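Local coordinates for protein peruvianin-I (Thevetia peruviana, PDB 6ORM) that is a germin-like latex protein with proteolytic activity, classed as a cysteine peptidase and built on a cupin fold, at residues S40-A45 with N55-T60; G48-G53 with Q86-P91; H135-V140 with A145-S150. One frame throughout, in Å; residues are numbered along the deposited sequence.

Contact 1: residues S40-A45 with N55-T60. With NAG (2-acetamido-2-deoxy-beta-D-glucopyranose), chain D; NAG (2-acetamido-2-deoxy-beta-D-glucopyranose), chain B.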
loop_
_atom_site.group_PDB
_atom_site.type_symbol
_atom_site.label_atom_id
_atom_site.label_comp_id
_atom_site.label_asym_id
_atom_site.label_seq_id
_atom_site.Cartn_x
_atom_site.Cartn_y
_atom_site.Cartn_z
ATOM N N SER A 40 -26.790 -10.566 7.474
ATOM C CA SER A 40 -28.078 -10.894 6.874
ATOM C C SER A 40 -28.929 -9.655 6.614
ATOM O O SER A 40 -30.142 -9.774 6.414
ATOM C CB SER A 40 -28.840 -11.878 7.765
ATOM O OG SER A 40 -28.200 -13.141 7.793
ATOM N N GLY A 41 -28.316 -8.470 6.612
ATOM C CA GLY A 41 -29.078 -7.242 6.452
ATOM C C GLY A 41 -29.871 -7.161 5.161
ATOM O O GLY A 41 -30.934 -6.536 5.126
ATOM N N PHE A 42 -29.382 -7.791 4.090
ATOM C CA PHE A 42 -30.078 -7.698 2.811
ATOM C C PHE A 42 -31.416 -8.419 2.811
ATOM O O PHE A 42 -32.202 -8.225 1.879
ATOM C CB PHE A 42 -29.215 -8.269 1.682
ATOM C CG PHE A 42 -28.081 -7.380 1.274
ATOM C CD1 PHE A 42 -28.106 -6.024 1.551
ATOM C CD2 PHE A 42 -26.990 -7.903 0.601
ATOM C CE1 PHE A 42 -27.059 -5.207 1.171
ATOM C CE2 PHE A 42 -25.940 -7.093 0.217
ATOM C CZ PHE A 42 -25.974 -5.742 0.500
ATOM N N LYS A 43 -31.698 -9.229 3.833
ATOM C CA LYS A 43 -33.007 -9.862 3.934
ATOM C C LYS A 43 -34.100 -8.867 4.278
ATOM O O LYS A 43 -35.283 -9.168 4.070
ATOM C CB LYS A 43 -32.967 -10.991 4.958
ATOM C CG LYS A 43 -32.176 -12.176 4.465
ATOM C CD LYS A 43 -32.561 -13.431 5.195
ATOM C CE LYS A 43 -31.814 -14.602 4.621
ATOM N NZ LYS A 43 -30.727 -15.037 5.528
ATOM N N GLN A 44 -33.745 -7.703 4.813
ATOM C CA GLN A 44 -34.709 -6.629 4.979
ATOM C C GLN A 44 -34.812 -5.853 3.681
ATOM O O GLN A 44 -33.803 -5.324 3.181
ATOM C CB GLN A 44 -34.301 -5.738 6.145
ATOM C CG GLN A 44 -33.733 -6.540 7.303
ATOM C CD GLN A 44 -33.206 -5.679 8.431
ATOM O OE1 GLN A 44 -33.457 -4.475 8.482
ATOM N NE2 GLN A 44 -32.448 -6.295 9.338
ATOM N N ALA A 45 -36.025 -5.777 3.134
ATOM C CA ALA A 45 -36.295 -4.982 1.953
ATOM C C ALA A 45 -36.035 -3.507 2.245
ATOM O O ALA A 45 -35.974 -3.099 3.408
ATOM C CB ALA A 45 -37.737 -5.194 1.495
ATOM N N ASN A 55 -32.940 3.784 -2.754
ATOM C CA ASN A 55 -32.630 3.234 -1.442
ATOM C C ASN A 55 -31.272 2.555 -1.495
ATOM O O ASN A 55 -31.023 1.724 -2.374
ATOM C CB ASN A 55 -33.659 2.217 -0.949
ATOM C CG ASN A 55 -33.207 1.563 0.336
ATOM O OD1 ASN A 55 -32.565 0.512 0.329
ATOM N ND2 ASN A 55 -33.508 2.208 1.449
ATOM N N VAL A 56 -30.406 2.896 -0.545
ATOM C CA VAL A 56 -29.135 2.211 -0.356
ATOM C C VAL A 56 -29.187 1.457 0.964
ATOM O O VAL A 56 -29.493 2.042 2.011
ATOM C CB VAL A 56 -27.948 3.189 -0.375
ATOM C CG1 VAL A 56 -26.646 2.413 -0.349
ATOM C CG2 VAL A 56 -28.011 4.092 -1.598
ATOM N N THR A 57 -28.895 0.162 0.913
ATOM C CA THR A 57 -28.681 -0.648 2.107
ATOM C C THR A 57 -27.181 -0.907 2.196
ATOM O O THR A 57 -26.615 -1.609 1.352
ATOM C CB THR A 57 -29.483 -1.947 2.051
ATOM O OG1 THR A 57 -30.868 -1.639 1.856
ATOM C CG2 THR A 57 -29.325 -2.729 3.351
ATOM N N PHE A 58 -26.546 -0.329 3.212
ATOM C CA PHE A 58 -25.094 -0.298 3.317
ATOM C C PHE A 58 -24.563 -1.527 4.037
ATOM O O PHE A 58 -25.141 -1.980 5.029
ATOM C CB PHE A 58 -24.640 0.953 4.072
ATOM C CG PHE A 58 -24.872 2.234 3.332
ATOM C CD1 PHE A 58 -23.977 2.668 2.368
ATOM C CD2 PHE A 58 -25.982 3.014 3.610
ATOM C CE1 PHE A 58 -24.188 3.857 1.693
ATOM C CE2 PHE A 58 -26.200 4.202 2.937
ATOM C CZ PHE A 58 -25.302 4.625 1.978
ATOM N N VAL A 59 -23.462 -2.075 3.523
ATOM C CA VAL A 59 -22.692 -3.061 4.274
ATOM C C VAL A 59 -21.228 -2.646 4.269
ATOM O O VAL A 59 -20.423 -3.163 3.484
ATOM C CB VAL A 59 -22.859 -4.491 3.728
ATOM C CG1 VAL A 59 -22.311 -5.492 4.733
ATOM C CG2 VAL A 59 -24.317 -4.792 3.427
ATOM N N THR A 60 -20.887 -1.692 5.127
ATOM C CA THR A 60 -19.511 -1.356 5.441
ATOM C C THR A 60 -19.153 -1.957 6.799
ATOM O O THR A 60 -19.973 -2.609 7.451
ATOM C CB THR A 60 -19.312 0.161 5.439
ATOM O OG1 THR A 60 -19.891 0.716 6.626
ATOM C CG2 THR A 60 -19.966 0.787 4.214
HETATM C C1 NAG D . -33.069 1.715 2.726
HETATM C C2 NAG D . -33.298 2.713 3.844
HETATM C C3 NAG D . -32.503 2.296 5.074
HETATM C C4 NAG D . -32.772 0.837 5.432
HETATM C C5 NAG D . -32.692 -0.073 4.206
HETATM C C6 NAG D . -33.147 -1.489 4.482
HETATM C C7 NAG D . -33.817 5.055 3.318
HETATM C C8 NAG D . -33.265 6.377 2.876
HETATM N N2 NAG D . -32.931 4.059 3.430
HETATM O O3 NAG D . -32.853 3.145 6.162
HETATM O O4 NAG D . -31.768 0.393 6.335
HETATM O O5 NAG D . -33.506 0.434 3.139
HETATM O O6 NAG D . -34.530 -1.552 4.807
HETATM O O7 NAG D . -35.008 4.897 3.563
HETATM C C1 NAG B . -32.207 0.456 7.691
HETATM C C2 NAG B . -31.187 -0.350 8.488
HETATM C C3 NAG B . -31.470 -0.256 9.985
HETATM C C4 NAG B . -31.593 1.200 10.418
HETATM C C5 NAG B . -32.638 1.897 9.557
HETATM C C6 NAG B . -32.782 3.369 9.862
HETATM C C7 NAG B . -30.275 -2.249 7.224
HETATM C C8 NAG B . -30.431 -3.702 6.890
HETATM N N2 NAG B . -31.186 -1.739 8.058
HETATM O O3 NAG B . -30.403 -0.894 10.680
HETATM O O4 NAG B . -31.990 1.289 11.783
HETATM O O5 NAG B . -32.256 1.793 8.179
HETATM O O6 NAG B . -31.687 4.117 9.352
HETATM O O7 NAG B . -29.365 -1.570 6.760
#
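The CA atoms of F42, in the short 3-10 turn 41-43, and T57, in strand 54-57, are 7.2 Å apart, with no hydrogen bond between the two segments. The contact is carried by the phenyl ring instead. CG of F42 stands anti to the carbonyl carbon (chi1 -74°), and the ring reaches along the 55-60 segment. Its CE1 meets the carbonyl O of T57 at the ring edge, in plane, at 3.6 Å, while CD1 lies 3.9 Å from the T57 methyl CG2. At the far end, F42 CZ packs on V59 CG2 at 3.5 Å. T57 OG1 turns elsewhere, to R76. The glycan adds a second connection: N55 ND2 is bonded covalently to C1 of the first NAG (chain D), whose O6 donates a 2.5 Å hydrogen bond to A45 O. The acetamide methyl C8 of the second NAG (chain B) sits 3.4 Å from G41 O, where a side chain on G41 would be crowded. Beyond the ring, I74 and Y148 pack on F42, and K43 forms a salt bridge with D125 of the second subunit. Apolar packing and sugar thus both join loop to strand, consistent with the glycan helping to fix the loop.

Contact 2: residues G48-G53 with Q86-P91. With NAG (2-acetamido-2-deoxy-beta-D-glucopyranose), chain D.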
loop_
_atom_site.group_PDB
_atom_site.type_symbol
_atom_site.label_atom_id
_atom_site.label_comp_id
_atom_site.label_asym_id
_atom_site.label_seq_id
_atom_site.Cartn_x
_atom_site.Cartn_y
_atom_site.Cartn_z
ATOM N N GLY A 48 -37.496 2.486 2.756
ATOM C CA GLY A 48 -37.872 3.795 2.262
ATOM C C GLY A 48 -36.918 4.197 1.160
ATOM O O GLY A 48 -35.941 3.501 0.867
ATOM N N PHE A 49 -37.228 5.330 0.540
ATOM C CA PHE A 49 -36.439 5.829 -0.575
ATOM C C PHE A 49 -36.230 7.322 -0.387
ATOM O O PHE A 49 -37.048 7.996 0.245
ATOM C CB PHE A 49 -37.125 5.541 -1.918
ATOM C CG PHE A 49 -37.247 4.076 -2.234
ATOM C CD1 PHE A 49 -38.279 3.320 -1.699
ATOM C CD2 PHE A 49 -36.325 3.454 -3.058
ATOM C CE1 PHE A 49 -38.388 1.971 -1.981
ATOM C CE2 PHE A 49 -36.430 2.105 -3.345
ATOM C CZ PHE A 49 -37.463 1.363 -2.806
ATOM N N ASP A 50 -35.127 7.838 -0.928
ATOM C CA ASP A 50 -34.903 9.269 -0.844
ATOM C C ASP A 50 -35.803 9.977 -1.853
ATOM O O ASP A 50 -36.518 9.344 -2.634
ATOM C CB ASP A 50 -33.416 9.600 -1.028
ATOM C CG ASP A 50 -32.869 9.214 -2.410
ATOM O OD1 ASP A 50 -33.649 8.978 -3.356
ATOM O OD2 ASP A 50 -31.624 9.151 -2.547
ATOM N N GLN A 51 -35.777 11.313 -1.829
ATOM C CA GLN A 51 -36.625 12.107 -2.716
ATOM C C GLN A 51 -36.465 11.739 -4.188
ATOM O O GLN A 51 -37.368 12.016 -4.983
ATOM C CB GLN A 51 -36.361 13.600 -2.524
ATOM C CG GLN A 51 -34.907 14.021 -2.544
ATOM C CD GLN A 51 -34.767 15.527 -2.469
ATOM O OE1 GLN A 51 -35.591 16.262 -3.015
ATOM N NE2 GLN A 51 -33.737 15.998 -1.773
ATOM N N TRP A 52 -35.338 11.142 -4.579
ATOM C CA TRP A 52 -35.067 10.849 -5.981
ATOM C C TRP A 52 -35.308 9.383 -6.325
ATOM O O TRP A 52 -34.988 8.957 -7.438
ATOM C CB TRP A 52 -33.631 11.262 -6.340
ATOM C CG TRP A 52 -33.359 12.717 -6.043
ATOM C CD1 TRP A 52 -33.890 13.801 -6.685
ATOM C CD2 TRP A 52 -32.490 13.241 -5.030
ATOM N NE1 TRP A 52 -33.412 14.964 -6.130
ATOM C CE2 TRP A 52 -32.548 14.648 -5.114
ATOM C CE3 TRP A 52 -31.667 12.656 -4.060
ATOM C CZ2 TRP A 52 -31.817 15.476 -4.264
ATOM C CZ3 TRP A 52 -30.944 13.481 -3.218
ATOM C CH2 TRP A 52 -31.023 14.876 -3.325
ATOM N N GLY A 53 -35.874 8.611 -5.398
ATOM C CA GLY A 53 -36.248 7.233 -5.660
ATOM C C GLY A 53 -35.173 6.196 -5.443
ATOM O O GLY A 53 -35.288 5.091 -5.984
ATOM N N GLN A 86 -28.666 10.585 -8.772
ATOM C CA GLN A 86 -28.025 11.885 -8.936
ATOM C C GLN A 86 -26.544 11.620 -9.193
ATOM O O GLN A 86 -26.137 10.465 -9.360
ATOM C CB GLN A 86 -28.232 12.800 -7.721
ATOM C CG GLN A 86 -29.636 12.747 -7.108
ATOM C CD GLN A 86 -30.737 13.168 -8.064
ATOM O OE1 GLN A 86 -31.036 14.351 -8.203
ATOM N NE2 GLN A 86 -31.358 12.192 -8.719
ATOM N N PHE A 87 -25.737 12.668 -9.299
ATOM C CA PHE A 87 -24.308 12.489 -9.513
ATOM C C PHE A 87 -23.612 12.236 -8.180
ATOM O O PHE A 87 -23.741 13.030 -7.243
ATOM C CB PHE A 87 -23.724 13.710 -10.220
ATOM C CG PHE A 87 -24.342 13.968 -11.565
ATOM C CD1 PHE A 87 -24.124 13.095 -12.619
ATOM C CD2 PHE A 87 -25.151 15.071 -11.772
ATOM C CE1 PHE A 87 -24.691 13.325 -13.860
ATOM C CE2 PHE A 87 -25.717 15.311 -13.011
ATOM C CZ PHE A 87 -25.490 14.432 -14.056
ATOM N N ARG A 88 -22.868 11.132 -8.100
ATOM C CA ARG A 88 -22.271 10.705 -6.844
ATOM C C ARG A 88 -20.830 10.270 -7.067
ATOM O O ARG A 88 -20.414 9.964 -8.188
ATOM C CB ARG A 88 -23.078 9.563 -6.203
ATOM C CG ARG A 88 -24.417 10.014 -5.628
ATOM C CD ARG A 88 -25.137 8.897 -4.888
ATOM N NE ARG A 88 -26.539 9.237 -4.656
ATOM C CZ ARG A 88 -27.088 9.372 -3.454
ATOM N NH1 ARG A 88 -26.356 9.179 -2.364
ATOM N NH2 ARG A 88 -28.370 9.694 -3.339
ATOM N N THR A 89 -20.070 10.249 -5.972
ATOM C CA THR A 89 -18.725 9.700 -5.954
ATOM C C THR A 89 -18.584 8.712 -4.804
ATOM O O THR A 89 -19.292 8.796 -3.797
ATOM C CB THR A 89 -17.647 10.791 -5.795
ATOM O OG1 THR A 89 -17.786 11.423 -4.515
ATOM C CG2 THR A 89 -17.755 11.834 -6.904
ATOM N N ASN A 90 -17.663 7.767 -4.979
ATOM C CA ASN A 90 -17.149 6.946 -3.889
ATOM C C ASN A 90 -15.695 7.343 -3.679
ATOM O O ASN A 90 -14.805 6.837 -4.381
ATOM C CB ASN A 90 -17.270 5.454 -4.209
ATOM C CG ASN A 90 -18.710 5.018 -4.395
ATOM O OD1 ASN A 90 -19.124 4.664 -5.499
ATOM N ND2 ASN A 90 -19.483 5.044 -3.314
ATOM N N PRO A 91 -15.402 8.247 -2.744
ATOM C CA PRO A 91 -14.073 8.885 -2.722
ATOM C C PRO A 91 -12.894 7.934 -2.573
ATOM O O PRO A 91 -11.813 8.237 -3.094
ATOM C CB PRO A 91 -14.172 9.844 -1.526
ATOM C CG PRO A 91 -15.632 10.130 -1.397
ATOM C CD PRO A 91 -16.327 8.857 -1.774
HETATM C C1 NAG D . -33.069 1.715 2.726
HETATM C C2 NAG D . -33.298 2.713 3.844
HETATM C C3 NAG D . -32.503 2.296 5.074
HETATM C C4 NAG D . -32.772 0.837 5.432
HETATM C C5 NAG D . -32.692 -0.073 4.206
HETATM C C6 NAG D . -33.147 -1.489 4.482
HETATM C C7 NAG D . -33.817 5.055 3.318
HETATM C C8 NAG D . -33.265 6.377 2.876
HETATM N N2 NAG D . -32.931 4.059 3.430
HETATM O O3 NAG D . -32.853 3.145 6.162
HETATM O O4 NAG D . -31.768 0.393 6.335
HETATM O O5 NAG D . -33.506 0.434 3.139
HETATM O O6 NAG D . -34.530 -1.552 4.807
HETATM O O7 NAG D . -35.008 4.897 3.563
HETATM O O HOH W 1 -30.613 9.540 -5.234
HETATM O O HOH W 2 -29.643 9.752 -0.877
#
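A type I beta turn, D50 to G53, packs against Q86 and R88, at strand 87-89, and this corner of the cupin domain joins the two with an aromatic-amide stack and a salt bridge that two waters also span. The turn has its expected backbone bond, G53 N to D50 O at 2.9 Å. In D50 the carboxylate carbon CG takes the crowded position between the backbone N and the carbonyl carbon (chi1 63°), which brings OD1 back over the turn to receive L54 N and, weakly, W52 N. The other oxygen turns to R88: D50 OD2 forms a long salt bridge with R88 NH2 at 3.4 Å, meeting the edge of the guanidinium near its plane, with the two flat groups only 20° apart. Two waters bridge the same pair, each donating to OD2 and accepting from NH2. NE of R88 is meanwhile engaged by T85 O, so NE and NH2 each have a partner.

Beside this pair, the indole of W52 is sandwiched. Q51 CG sits 3.5 Å above one face, over its centre. On the opposite face lies the side chain of Q86, its amide plane 9° from the ring plane, and Q86 CG makes a CH-pi contact 3.9 Å from the centroid of the six-membered ring of W52. I160 and L163 add apolar contacts to the indole. With an alanine here instead of W52, the Q86 amide would probably lose the flat surface it stacks on and be free to turn. Direct and water-mediated attraction thus act together between D50 and R88, in a partly exposed setting where solvent would be expected to soften the charge attraction, while the neighbouring stack adds dispersion forces to the join.

Contact 3: residues H135-V140 with A145-S150; sequences HFTVNV and ATFYAS
The ring of F147 is met by T137 obliquely to its plane, at the far end of the phenyl group, and C77 and V97 of the flanking strands also pack on it. Both branches of the threonine take part: methyl CG2 of T137 lies 3.5 Å from F147 CE1, and OG1 of T137 the same 3.5 Å from F147 CZ. The two side chains approach from opposite directions, so that the end of the ring, CE1 and CZ, comes up against the fork of the threonine. The buried T137 hydroxyl is hydrogen-bonded to OE1 of E106. Here the jelly-roll barrel of the cupins is at work: strands 135-139 and 145-151 belong to different sheets, do not hydrogen-bond to each other, and face one another across the interior, 9.6 Å apart between CA atoms at T137 and F147. They converge toward the short connection, where N139 and A145 are 6.1 Å apart between CA atoms. There the other flat group, the N139 amide, packs its CG 3.8 Å from A145 CB. That amide also spans the connecting loop, ND2 donating to G143 O while OD1 accepts from G141 N.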
loop_
_atom_site.group_PDB
_atom_site.type_symbol
_atom_site.label_atom_id
_atom_site.label_comp_id
_atom_site.label_asym_id
_atom_site.label_seq_id
_atom_site.Cartn_x
_atom_site.Cartn_y
_atom_site.Cartn_z
ATOM N N HIS A 135 -20.204 9.543 -10.943
ATOM C CA HIS A 135 -20.986 8.519 -11.618
ATOM C C HIS A 135 -22.460 8.696 -11.280
ATOM O O HIS A 135 -22.837 9.526 -10.449
ATOM C CB HIS A 135 -20.508 7.108 -11.245
ATOM C CG HIS A 135 -20.616 6.795 -9.786
ATOM N ND1 HIS A 135 -19.600 7.057 -8.891
ATOM C CD2 HIS A 135 -21.617 6.237 -9.065
ATOM C CE1 HIS A 135 -19.971 6.674 -7.682
ATOM N NE2 HIS A 135 -21.190 6.171 -7.761
ATOM N N PHE A 136 -23.294 7.889 -11.937
ATOM C CA PHE A 136 -24.735 7.955 -11.742
ATOM C C PHE A 136 -25.362 6.643 -12.184
ATOM O O PHE A 136 -24.775 5.876 -12.951
ATOM C CB PHE A 136 -25.362 9.117 -12.520
ATOM C CG PHE A 136 -25.214 8.994 -14.015
ATOM C CD1 PHE A 136 -26.123 8.261 -14.764
ATOM C CD2 PHE A 136 -24.167 9.618 -14.671
ATOM C CE1 PHE A 136 -25.982 8.144 -16.132
ATOM C CE2 PHE A 136 -24.025 9.507 -16.040
ATOM C CZ PHE A 136 -24.932 8.772 -16.771
ATOM N N THR A 137 -26.580 6.414 -11.701
ATOM C CA THR A 137 -27.444 5.353 -12.191
ATOM C C THR A 137 -28.846 5.912 -12.372
ATOM O O THR A 137 -29.341 6.650 -11.515
ATOM C CB THR A 137 -27.488 4.158 -11.225
ATOM O OG1 THR A 137 -26.157 3.799 -10.832
ATOM C CG2 THR A 137 -28.150 2.969 -11.885
ATOM N N VAL A 138 -29.476 5.578 -13.497
ATOM C CA VAL A 138 -30.859 5.954 -13.768
ATOM C C VAL A 138 -31.641 4.693 -14.102
ATOM O O VAL A 138 -31.179 3.853 -14.882
ATOM C CB VAL A 138 -30.968 6.985 -14.912
ATOM C CG1 VAL A 138 -32.429 7.358 -15.165
ATOM C CG2 VAL A 138 -30.146 8.228 -14.594
ATOM N N ASN A 139 -32.827 4.564 -13.512
ATOM C CA ASN A 139 -33.737 3.464 -13.810
ATOM C C ASN A 139 -34.434 3.731 -15.142
ATOM O O ASN A 139 -35.197 4.693 -15.264
ATOM C CB ASN A 139 -34.754 3.317 -12.680
ATOM C CG ASN A 139 -35.617 2.077 -12.816
ATOM O OD1 ASN A 139 -35.596 1.393 -13.839
ATOM N ND2 ASN A 139 -36.390 1.784 -11.777
ATOM N N VAL A 140 -34.168 2.886 -16.140
ATOM C CA VAL A 140 -34.780 3.026 -17.456
ATOM C C VAL A 140 -35.687 1.848 -17.805
ATOM O O VAL A 140 -36.202 1.779 -18.920
ATOM C CB VAL A 140 -33.713 3.233 -18.550
ATOM C CG1 VAL A 140 -32.976 4.547 -18.325
ATOM C CG2 VAL A 140 -32.739 2.063 -18.589
ATOM N N ALA A 145 -35.414 -1.215 -10.116
ATOM C CA ALA A 145 -34.097 -1.669 -10.537
ATOM C C ALA A 145 -33.266 -1.955 -9.294
ATOM O O ALA A 145 -33.257 -1.154 -8.353
ATOM C CB ALA A 145 -33.411 -0.627 -11.418
ATOM N N THR A 146 -32.581 -3.093 -9.284
ATOM C CA THR A 146 -31.696 -3.465 -8.188
ATOM C C THR A 146 -30.301 -3.733 -8.733
ATOM O O THR A 146 -30.149 -4.429 -9.742
ATOM C CB THR A 146 -32.215 -4.701 -7.446
ATOM O OG1 THR A 146 -33.531 -4.442 -6.939
ATOM C CG2 THR A 146 -31.293 -5.060 -6.284
ATOM N N PHE A 147 -29.292 -3.165 -8.077
ATOM C CA PHE A 147 -27.911 -3.494 -8.386
ATOM C C PHE A 147 -27.086 -3.475 -7.109
ATOM O O PHE A 147 -27.433 -2.808 -6.133
ATOM C CB PHE A 147 -27.309 -2.551 -9.441
ATOM C CG PHE A 147 -27.321 -1.095 -9.059
ATOM C CD1 PHE A 147 -28.444 -0.317 -9.279
ATOM C CD2 PHE A 147 -26.193 -0.497 -8.519
ATOM C CE1 PHE A 147 -28.451 1.023 -8.947
ATOM C CE2 PHE A 147 -26.193 0.844 -8.186
ATOM C CZ PHE A 147 -27.324 1.607 -8.406
ATOM N N TYR A 148 -25.994 -4.234 -7.129
ATOM C CA TYR A 148 -25.072 -4.334 -6.009
ATOM C C TYR A 148 -23.736 -3.729 -6.406
ATOM O O TYR A 148 -23.211 -4.025 -7.485
ATOM C CB TYR A 148 -24.890 -5.791 -5.581
ATOM C CG TYR A 148 -26.152 -6.403 -5.031
ATOM C CD1 TYR A 148 -27.147 -6.869 -5.878
ATOM C CD2 TYR A 148 -26.359 -6.497 -3.662
ATOM C CE1 TYR A 148 -28.307 -7.420 -5.379
ATOM C CE2 TYR A 148 -27.514 -7.049 -3.152
ATOM C CZ TYR A 148 -28.485 -7.509 -4.015
ATOM O OH TYR A 148 -29.641 -8.058 -3.515
ATOM N N ALA A 149 -23.197 -2.880 -5.542
ATOM C CA ALA A 149 -21.889 -2.276 -5.743
ATOM C C ALA A 149 -20.882 -2.956 -4.823
ATOM O O ALA A 149 -21.033 -2.917 -3.597
ATOM C CB ALA A 149 -21.937 -0.772 -5.475
ATOM N N SER A 150 -19.876 -3.597 -5.415
ATOM C CA SER A 150 -18.740 -4.120 -4.667
ATOM C C SER A 150 -17.623 -3.086 -4.703
ATOM O O SER A 150 -17.249 -2.612 -5.780
ATOM C CB SER A 150 -18.261 -5.447 -5.258
ATOM O OG SER A 150 -19.245 -6.460 -5.125
#

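How the contacts relate
The three contacts lie in one cupin domain. Contacts 1 and 2 alternate along the chain, with 48-53 lying between the two segments of contact 1, and contact 3 comes after both. The centre of contact 1 is about 15 Å from the centres of both others, which are about 10 Å from each other. Strand 54-57 of contact 1 is outermost in the five-stranded sheet within this chain, and strand 145-151 of contact 3 is its middle strand; the edge-to-face rings of F42 and Y148 link them. Probable hydrogen bonds from N55 ND2 to G48 O, beside the glycan, and from H135 N to R88 O tie the glycosylated loop, strand 87-89 and the barrel's inner side together.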